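Local coordinates for SsfX3 (Streptomyces sp. SF2575, PDB 3SKV), which probably transfers a salicylyl group to a tetracycline intermediate during biosynthesis of a tetracycline antibiotic, using a GDSL/SGNH-type acyltransferase domain, at residues R131-K136 / A141-D146; G272-I277 / E320-H325. The protein carries 1 engineered substitution. All coordinates share one frame; numbering follows the deposited sequence.

In the fold
Contact 1 and contact 2 follow one another along the chain and lie on opposite sides of its centre, their own centres about 45 Å apart and their nearest atoms about 29 Å apart. They share no strand, helix or sheet. Contact 1 (131-136 with 141-146) belongs to the N-terminal, jelly-roll part and joins strands of its two antiparallel sheets. Contact 2 (272-277 with 320-325) belongs to the GDSL/SGNH part, where two helices pack beside the five-stranded parallel sheet. The pair thus samples both halves of a two-domain, single-chain enzyme: a beta-sandwich packed sheet on sheet, and an alpha/beta layer of the kind that carries catalysis in GDSL enzymes.

Contact 1. Residues R131-K136 / A141-D146; sequences RTVELK and AELHVD
The guanidinium of R131 meets the end of strand 141-145 and the residue after it in two ways, gripping a backbone oxygen and lying against a valine. R131 NH1 and NH2 both donate to D146 O, each at 2.9 Å, in a fork closing on a single atom. The oxygen lies close to the guanidinium plane, but an N-H...O angle of 142° at NH1, and nearly the same at NH2, shows that neither bond is straight, as expected when one acceptor is shared by two end nitrogens. V145 CG1 sits over one face of the same group, off toward its rim and 3.6 Å from R131 NH1. R131 and V145 run past each other in opposite senses, and bends at chi2 (81°) and chi3 fold the arginine chain over the valine to reach the carbonyl.

Next to this polar end the contact is aliphatic. V133 divides its branches between two partners: CG2 meets V145 CG2 at 3.8 Å, while CG1, anti to the backbone N, approaches L143 CG at 4.0 Å. V133 and L143 cross at nearly a right angle. L143 also sends CD1 to L135 CD2, 3.8 Å away. At the turn end, K136 CB reaches A141 CB at 4.1 Å, and the rest of the lysine leads away.

No backbone hydrogen bond joins the segments. Their strand axes approach to 8.6 Å and run antiparallel at 159°, a spacing of side-chain packing between sheets. The partners confirm it: R131 and V133 pair with V123 and L121 of strand 120-125, whereas A141 and L143 pair with Y100 and V98 of strand 96-103. The short loop between the segments thus carries the chain from one sheet of the jelly roll to the other, with L143 and V145 also packing on L121 and V123 of strand 120-125.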
ATOM      1  N   ARG A 131      -0.200   2.290  20.179  1.00 35.78           N
ATOM      2  CA  ARG A 131       1.043   3.073  20.230  1.00 35.60           C
ATOM      3  C   ARG A 131       1.564   3.424  18.866  1.00 39.31           C
ATOM      4  O   ARG A 131       1.677   2.556  17.997  1.00 39.37           O
ATOM      5  CB  ARG A 131       2.150   2.286  20.995  1.00 33.68           C
ATOM      6  CG  ARG A 131       3.349   3.112  21.519  1.00 35.66           C
ATOM      7  CD  ARG A 131       3.052   3.819  22.830  1.00 38.16           C
ATOM      8  NE  ARG A 131       2.146   3.018  23.663  1.00 47.85           N
ATOM      9  CZ  ARG A 131       2.550   2.185  24.618  1.00 56.76           C
ATOM     10  NH1 ARG A 131       3.841   2.081  24.916  1.00 37.98           N
ATOM     11  NH2 ARG A 131       1.666   1.474  25.302  1.00 43.35           N
ATOM     12  N   THR A 132       1.937   4.691  18.696  1.00 36.77           N
ATOM     13  CA  THR A 132       2.641   5.169  17.514  1.00 35.71           C
ATOM     14  C   THR A 132       4.065   5.321  18.046  1.00 39.86           C
ATOM     15  O   THR A 132       4.256   5.956  19.071  1.00 40.23           O
ATOM     16  CB  THR A 132       1.991   6.420  16.912  1.00 40.22           C
ATOM     17  OG1 THR A 132       0.633   6.132  16.582  1.00 39.35           O
ATOM     18  CG2 THR A 132       2.672   6.867  15.631  1.00 40.60           C
ATOM     19  N   VAL A 133       5.027   4.639  17.429  1.00 36.57           N
ATOM     20  CA  VAL A 133       6.431   4.590  17.856  1.00 36.21           C
ATOM     21  C   VAL A 133       7.292   5.347  16.851  1.00 41.08           C
ATOM     22  O   VAL A 133       7.179   5.110  15.648  1.00 39.21           O
ATOM     23  CB  VAL A 133       6.903   3.101  18.002  1.00 39.40           C
ATOM     24  CG1 VAL A 133       8.303   2.982  18.604  1.00 39.59           C
ATOM     25  CG2 VAL A 133       5.916   2.280  18.822  1.00 38.79           C
ATOM     26  N   GLU A 134       8.178   6.234  17.346  1.00 40.03           N
ATOM     27  CA  GLU A 134       9.089   6.982  16.474  1.00 41.44           C
ATOM     28  C   GLU A 134      10.333   6.128  16.279  1.00 42.48           C
ATOM     29  O   GLU A 134      10.956   5.729  17.265  1.00 43.34           O
ATOM     30  CB  GLU A 134       9.456   8.360  17.059  1.00 44.89           C
ATOM     31  CG  GLU A 134       8.278   9.312  17.191  1.00 59.38           C
ATOM     32  CD  GLU A 134       8.590  10.617  17.894  1.00 90.32           C
ATOM     33  OE1 GLU A 134       8.884  10.586  19.111  1.00 98.02           O
ATOM     34  OE2 GLU A 134       8.500  11.677  17.233  1.00 85.12           O
ATOM     35  N   LEU A 135      10.680   5.825  15.024  1.00 34.96           N
ATOM     36  CA  LEU A 135      11.827   4.974  14.708  1.00 34.29           C
ATOM     37  C   LEU A 135      13.164   5.711  14.549  1.00 40.12           C
ATOM     38  O   LEU A 135      13.207   6.840  14.049  1.00 41.39           O
ATOM     39  CB  LEU A 135      11.554   4.174  13.414  1.00 32.85           C
ATOM     40  CG  LEU A 135      10.381   3.194  13.391  1.00 34.37           C
ATOM     41  CD1 LEU A 135      10.215   2.642  12.016  1.00 33.35           C
ATOM     42  CD2 LEU A 135      10.584   2.049  14.354  1.00 33.32           C
ATOM     43  N   LYS A 136      14.260   5.015  14.897  1.00 36.40           N
ATOM     44  CA  LYS A 136      15.626   5.485  14.698  1.00 37.85           C
ATOM     45  C   LYS A 136      16.056   5.020  13.294  1.00 44.94           C
ATOM     46  O   LYS A 136      15.834   3.865  12.935  1.00 43.15           O
ATOM     47  CB  LYS A 136      16.561   4.919  15.786  1.00 38.92           C
ATOM     48  CG  LYS A 136      17.714   5.849  16.081  1.00 65.93           C
ATOM     49  CD  LYS A 136      19.034   5.128  16.327  1.00 85.10           C
ATOM     50  CE  LYS A 136      20.244   6.032  16.155  1.00105.45           C
ATOM     51  NZ  LYS A 136      20.429   6.513  14.748  1.00116.31           N
ATOM     52  N   ALA A 141      18.755  -0.860  15.864  1.00 36.16           N
ATOM     53  CA  ALA A 141      18.033  -0.298  17.006  1.00 34.49           C
ATOM     54  C   ALA A 141      17.007  -1.242  17.620  1.00 37.46           C
ATOM     55  O   ALA A 141      16.698  -2.298  17.062  1.00 33.98           O
ATOM     56  CB  ALA A 141      17.370   1.015  16.600  1.00 34.64           C
ATOM     57  N   GLU A 142      16.500  -0.860  18.793  1.00 36.42           N
ATOM     58  CA  GLU A 142      15.514  -1.637  19.515  1.00 35.78           C
ATOM     59  C   GLU A 142      14.338  -0.769  19.926  1.00 40.66           C
ATOM     60  O   GLU A 142      14.491   0.287  20.541  1.00 43.92           O
ATOM     61  CB  GLU A 142      16.131  -2.372  20.705  1.00 37.36           C
ATOM     62  CG  GLU A 142      15.369  -3.641  21.049  1.00 53.42           C
ATOM     63  CD  GLU A 142      15.704  -4.240  22.401  1.00 90.33           C
ATOM     64  OE1 GLU A 142      15.028  -3.872  23.389  1.00 93.00           O
ATOM     65  OE2 GLU A 142      16.610  -5.102  22.472  1.00 88.30           O
ATOM     66  N   LEU A 143      13.175  -1.222  19.547  1.00 34.74           N
ATOM     67  CA  LEU A 143      11.867  -0.614  19.761  1.00 34.20           C
ATOM     68  C   LEU A 143      11.284  -1.341  20.979  1.00 36.05           C
ATOM     69  O   LEU A 143      11.378  -2.563  21.062  1.00 32.95           O
ATOM     70  CB  LEU A 143      11.091  -0.939  18.468  1.00 33.73           C
ATOM     71  CG  LEU A 143       9.607  -0.792  18.312  1.00 39.49           C
ATOM     72  CD1 LEU A 143       9.279  -0.587  16.827  1.00 39.51           C
ATOM     73  CD2 LEU A 143       8.888  -2.062  18.764  1.00 40.85           C
ATOM     74  N   HIS A 144      10.734  -0.600  21.939  1.00 34.51           N
ATOM     75  CA  HIS A 144      10.139  -1.231  23.106  1.00 35.27           C
ATOM     76  C   HIS A 144       8.801  -0.620  23.383  1.00 37.52           C
ATOM     77  O   HIS A 144       8.708   0.582  23.630  1.00 39.27           O
ATOM     78  CB  HIS A 144      11.060  -1.204  24.338  1.00 38.72           C
ATOM     79  CG  HIS A 144      10.484  -1.947  25.504  1.00 44.58           C
ATOM     80  ND1 HIS A 144      10.867  -3.247  25.797  1.00 47.40           N
ATOM     81  CD2 HIS A 144       9.545  -1.557  26.398  1.00 48.81           C
ATOM     82  CE1 HIS A 144      10.164  -3.598  26.862  1.00 47.96           C
ATOM     83  NE2 HIS A 144       9.340  -2.621  27.247  1.00 49.12           N
ATOM     84  N   VAL A 145       7.754  -1.449  23.307  1.00 32.08           N
ATOM     85  CA  VAL A 145       6.377  -1.042  23.558  1.00 31.06           C
ATOM     86  C   VAL A 145       5.944  -1.751  24.821  1.00 35.10           C
ATOM     87  O   VAL A 145       5.764  -2.967  24.835  1.00 33.04           O
ATOM     88  CB  VAL A 145       5.414  -1.313  22.363  1.00 33.17           C
ATOM     89  CG1 VAL A 145       4.020  -0.751  22.634  1.00 32.50           C
ATOM     90  CG2 VAL A 145       5.968  -0.741  21.077  1.00 32.31           C
ATOM     91  N   ASP A 146       5.852  -0.993  25.899  1.00 33.66           N
ATOM     92  CA  ASP A 146       5.424  -1.531  27.182  1.00 34.36           C
ATOM     93  C   ASP A 146       4.021  -1.049  27.397  1.00 35.58           C
ATOM     94  O   ASP A 146       3.547  -0.187  26.670  1.00 35.23           O
ATOM     95  CB  ASP A 146       6.351  -1.036  28.313  1.00 38.13           C
ATOM     96  CG  ASP A 146       6.418  -1.919  29.546  1.00 61.93           C
ATOM     97  OD1 ASP A 146       5.463  -2.721  29.771  1.00 63.34           O
ATOM     98  OD2 ASP A 146       7.400  -1.782  30.318  1.00 76.17           O
TER

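Contact 2. Residues G272-I277 / E320-H325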
ATOM      1  N   GLY A 272      -4.554  -5.710 -22.015  1.00 28.33           N
ATOM      2  CA  GLY A 272      -3.551  -6.740 -21.754  1.00 27.23           C
ATOM      3  C   GLY A 272      -3.353  -6.994 -20.279  1.00 27.49           C
ATOM      4  O   GLY A 272      -3.353  -8.145 -19.844  1.00 25.94           O
ATOM      5  N   PHE A 273      -3.262  -5.913 -19.494  1.00 25.40           N
ATOM      6  CA  PHE A 273      -3.102  -5.956 -18.032  1.00 24.00           C
ATOM      7  C   PHE A 273      -4.196  -6.765 -17.332  1.00 28.92           C
ATOM      8  O   PHE A 273      -3.887  -7.663 -16.538  1.00 28.64           O
ATOM      9  CB  PHE A 273      -3.007  -4.540 -17.470  1.00 24.78           C
ATOM     10  CG  PHE A 273      -2.303  -4.414 -16.138  1.00 25.12           C
ATOM     11  CD1 PHE A 273      -0.927  -4.181 -16.075  1.00 27.17           C
ATOM     12  CD2 PHE A 273      -3.025  -4.408 -14.952  1.00 25.70           C
ATOM     13  CE1 PHE A 273      -0.282  -4.002 -14.840  1.00 27.11           C
ATOM     14  CE2 PHE A 273      -2.375  -4.249 -13.715  1.00 27.72           C
ATOM     15  CZ  PHE A 273      -1.002  -4.067 -13.671  1.00 25.68           C
ATOM     16  N   VAL A 274      -5.483  -6.462 -17.646  1.00 25.95           N
ATOM     17  CA  VAL A 274      -6.665  -7.152 -17.087  1.00 23.61           C
ATOM     18  C   VAL A 274      -6.685  -8.627 -17.524  1.00 28.20           C
ATOM     19  O   VAL A 274      -6.935  -9.499 -16.688  1.00 28.63           O
ATOM     20  CB  VAL A 274      -7.967  -6.416 -17.479  1.00 26.47           C
ATOM     21  CG1 VAL A 274      -9.218  -7.257 -17.211  1.00 26.79           C
ATOM     22  CG2 VAL A 274      -8.058  -5.075 -16.774  1.00 25.74           C
ATOM     23  N   GLN A 275      -6.424  -8.908 -18.827  1.00 22.36           N
ATOM     24  CA  GLN A 275      -6.428 -10.265 -19.359  0.50 21.48           C
ATOM     25  C   GLN A 275      -5.459 -11.194 -18.666  1.00 28.36           C
ATOM     26  O   GLN A 275      -5.803 -12.361 -18.465  1.00 29.81           O
ATOM     27  CB  GLN A 275      -6.226 -10.267 -20.872  1.00 22.20           C
ATOM     28  CG  GLN A 275      -7.392  -9.622 -21.654  1.00 28.30           C
ATOM     29  CD  GLN A 275      -8.770  -9.959 -21.127  1.00 36.61           C
ATOM     30  OE1 GLN A 275      -9.401  -9.163 -20.433  1.00 35.25           O
ATOM     31  NE2 GLN A 275      -9.252 -11.150 -21.416  1.00 26.37           N
ATOM     32  N   ILE A 276      -4.250 -10.690 -18.297  1.00 23.95           N
ATOM     33  CA  ILE A 276      -3.228 -11.449 -17.578  1.00 22.90           C
ATOM     34  C   ILE A 276      -3.774 -11.820 -16.190  1.00 28.00           C
ATOM     35  O   ILE A 276      -3.642 -12.965 -15.767  1.00 30.29           O
ATOM     36  CB  ILE A 276      -1.871 -10.668 -17.482  1.00 24.66           C
ATOM     37  CG1 ILE A 276      -1.188 -10.561 -18.869  1.00 24.49           C
ATOM     38  CG2 ILE A 276      -0.912 -11.303 -16.412  1.00 23.10           C
ATOM     39  CD1 ILE A 276      -0.131  -9.393 -18.946  1.00 25.45           C
ATOM     40  N   ILE A 277      -4.391 -10.856 -15.493  1.00 22.09           N
ATOM     41  CA  ILE A 277      -4.969 -11.054 -14.155  1.00 20.82           C
ATOM     42  C   ILE A 277      -6.080 -12.130 -14.210  1.00 26.35           C
ATOM     43  O   ILE A 277      -6.130 -13.017 -13.348  1.00 25.65           O
ATOM     44  CB  ILE A 277      -5.519  -9.692 -13.648  1.00 22.40           C
ATOM     45  CG1 ILE A 277      -4.358  -8.704 -13.306  1.00 21.12           C
ATOM     46  CG2 ILE A 277      -6.499  -9.894 -12.480  1.00 21.72           C
ATOM     47  CD1 ILE A 277      -4.820  -7.209 -13.057  1.00 21.76           C
ATOM     48  N   GLU A 320     -15.814  -0.436 -20.619  1.00 31.44           N
ATOM     49  CA  GLU A 320     -17.014  -0.689 -21.402  1.00 33.76           C
ATOM     50  C   GLU A 320     -16.771  -1.838 -22.403  1.00 37.80           C
ATOM     51  O   GLU A 320     -17.636  -2.694 -22.562  1.00 39.87           O
ATOM     52  CB  GLU A 320     -17.466   0.585 -22.147  1.00 36.86           C
ATOM     53  CG  GLU A 320     -18.073   1.674 -21.272  1.00 54.09           C
ATOM     54  CD  GLU A 320     -18.306   3.049 -21.897  1.00 91.26           C
ATOM     55  OE1 GLU A 320     -17.919   3.263 -23.073  1.00 89.54           O
ATOM     56  OE2 GLU A 320     -18.866   3.924 -21.193  1.00 87.34           O
ATOM     57  N   LEU A 321     -15.588  -1.866 -23.041  1.00 31.64           N
ATOM     58  CA  LEU A 321     -15.209  -2.890 -24.012  1.00 31.36           C
ATOM     59  C   LEU A 321     -15.145  -4.286 -23.375  1.00 32.80           C
ATOM     60  O   LEU A 321     -15.738  -5.219 -23.897  1.00 31.23           O
ATOM     61  CB  LEU A 321     -13.894  -2.501 -24.706  1.00 31.51           C
ATOM     62  CG  LEU A 321     -13.325  -3.513 -25.703  1.00 37.90           C
ATOM     63  CD1 LEU A 321     -13.947  -3.366 -27.057  1.00 38.47           C
ATOM     64  CD2 LEU A 321     -11.813  -3.439 -25.773  1.00 39.93           C
ATOM     65  N   LEU A 322     -14.479  -4.411 -22.223  1.00 30.69           N
ATOM     66  CA  LEU A 322     -14.377  -5.668 -21.485  1.00 30.79           C
ATOM     67  C   LEU A 322     -15.761  -6.179 -21.038  1.00 38.49           C
ATOM     68  O   LEU A 322     -16.064  -7.364 -21.207  1.00 39.66           O
ATOM     69  CB  LEU A 322     -13.446  -5.475 -20.281  1.00 29.33           C
ATOM     70  CG  LEU A 322     -11.943  -5.761 -20.432  1.00 32.30           C
ATOM     71  CD1 LEU A 322     -11.455  -5.596 -21.849  1.00 33.04           C
ATOM     72  CD2 LEU A 322     -11.162  -4.906 -19.512  1.00 30.15           C
ATOM     73  N   ARG A 323     -16.600  -5.272 -20.516  1.00 37.00           N
ATOM     74  CA  ARG A 323     -17.974  -5.515 -20.073  1.00 39.38           C
ATOM     75  C   ARG A 323     -18.846  -5.994 -21.247  1.00 45.96           C
ATOM     76  O   ARG A 323     -19.455  -7.060 -21.132  1.00 46.60           O
ATOM     77  CB  ARG A 323     -18.563  -4.231 -19.433  1.00 42.19           C
ATOM     78  CG  ARG A 323     -19.859  -4.420 -18.620  1.00 60.41           C
ATOM     79  CD  ARG A 323     -20.054  -3.288 -17.607  1.00 76.04           C
ATOM     80  NE  ARG A 323     -20.905  -3.661 -16.465  1.00 85.85           N
ATOM     81  CZ  ARG A 323     -20.630  -3.380 -15.190  1.00 98.57           C
ATOM     82  NH1 ARG A 323     -19.510  -2.746 -14.866  1.00 77.72           N
ATOM     83  NH2 ARG A 323     -21.465  -3.753 -14.226  1.00 89.94           N
ATOM     84  N   LYS A 324     -18.850  -5.238 -22.386  1.00 43.40           N
ATOM     85  CA  LYS A 324     -19.627  -5.495 -23.604  1.00 45.02           C
ATOM     86  C   LYS A 324     -19.372  -6.917 -24.156  1.00 51.15           C
ATOM     87  O   LYS A 324     -20.295  -7.586 -24.626  1.00 53.53           O
ATOM     88  CB  LYS A 324     -19.286  -4.433 -24.661  1.00 47.37           C
ATOM     89  CG  LYS A 324     -20.092  -4.532 -25.942  1.00 63.02           C
ATOM     90  CD  LYS A 324     -19.495  -3.699 -27.040  1.00 71.39           C
ATOM     91  CE  LYS A 324     -19.453  -4.501 -28.305  1.00 81.96           C
ATOM     92  NZ  LYS A 324     -18.724  -3.780 -29.376  1.00 96.17           N
ATOM     93  N   HIS A 325     -18.136  -7.377 -24.076  1.00 45.97           N
ATOM     94  CA  HIS A 325     -17.795  -8.697 -24.552  1.00 46.81           C
ATOM     95  C   HIS A 325     -17.770  -9.804 -23.467  1.00 48.42           C
ATOM     96  O   HIS A 325     -17.056 -10.799 -23.620  1.00 48.75           O
ATOM     97  CB  HIS A 325     -16.520  -8.660 -25.366  1.00 48.77           C
ATOM     98  CG  HIS A 325     -16.577  -7.778 -26.565  1.00 54.63           C
ATOM     99  ND1 HIS A 325     -16.331  -6.421 -26.468  1.00 58.72           N
ATOM    100  CD2 HIS A 325     -16.923  -8.073 -27.839  1.00 57.48           C
ATOM    101  CE1 HIS A 325     -16.489  -5.939 -27.690  1.00 59.43           C
ATOM    102  NE2 HIS A 325     -16.872  -6.888 -28.546  1.00 58.91           N
TER
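V274 and L322 meet tip to tip, and that methyl contact carries most of this small interface, which buries only 91 Å² over both sides. L322 CD2 is the touching branch: it comes to 3.8 Å from V274 CG1 and also lies near CB and CG2 of that valine, so it sits against the branch point as well as both methyls. With V274 CG1 anti to the main-chain nitrogen, it is that methyl that lies nearest L322 CD2. L322 is less regular, with chi1 -91° and chi2 26° both displaced from the usual staggered values. Beside the pair, Q275 bends its chain until OE1 comes to 4.2 Å from L322 CG, a loose contact at the side of the pair and not a hydrogen bond.

The second helix ends here. H325 is the first residue to leave helical backbone angles, and its ring folds back on the last turn: H325 ND1 donates to L321 O at 2.9 Å with an N-H...O angle of 169°. H325 N donates to that oxygen too, from the other face of the carbonyl plane, giving L321 O two donors.

V274 extends the contact inward to I286 and L288 of strand 286-290, while L322 and L321 touch V271 earlier on helix 266-278. On another side of that helix, F273 and I277 pack against I240 of helix 234-242, placing 266-278 between helices 234-242 and 308-324 beside the parallel sheet.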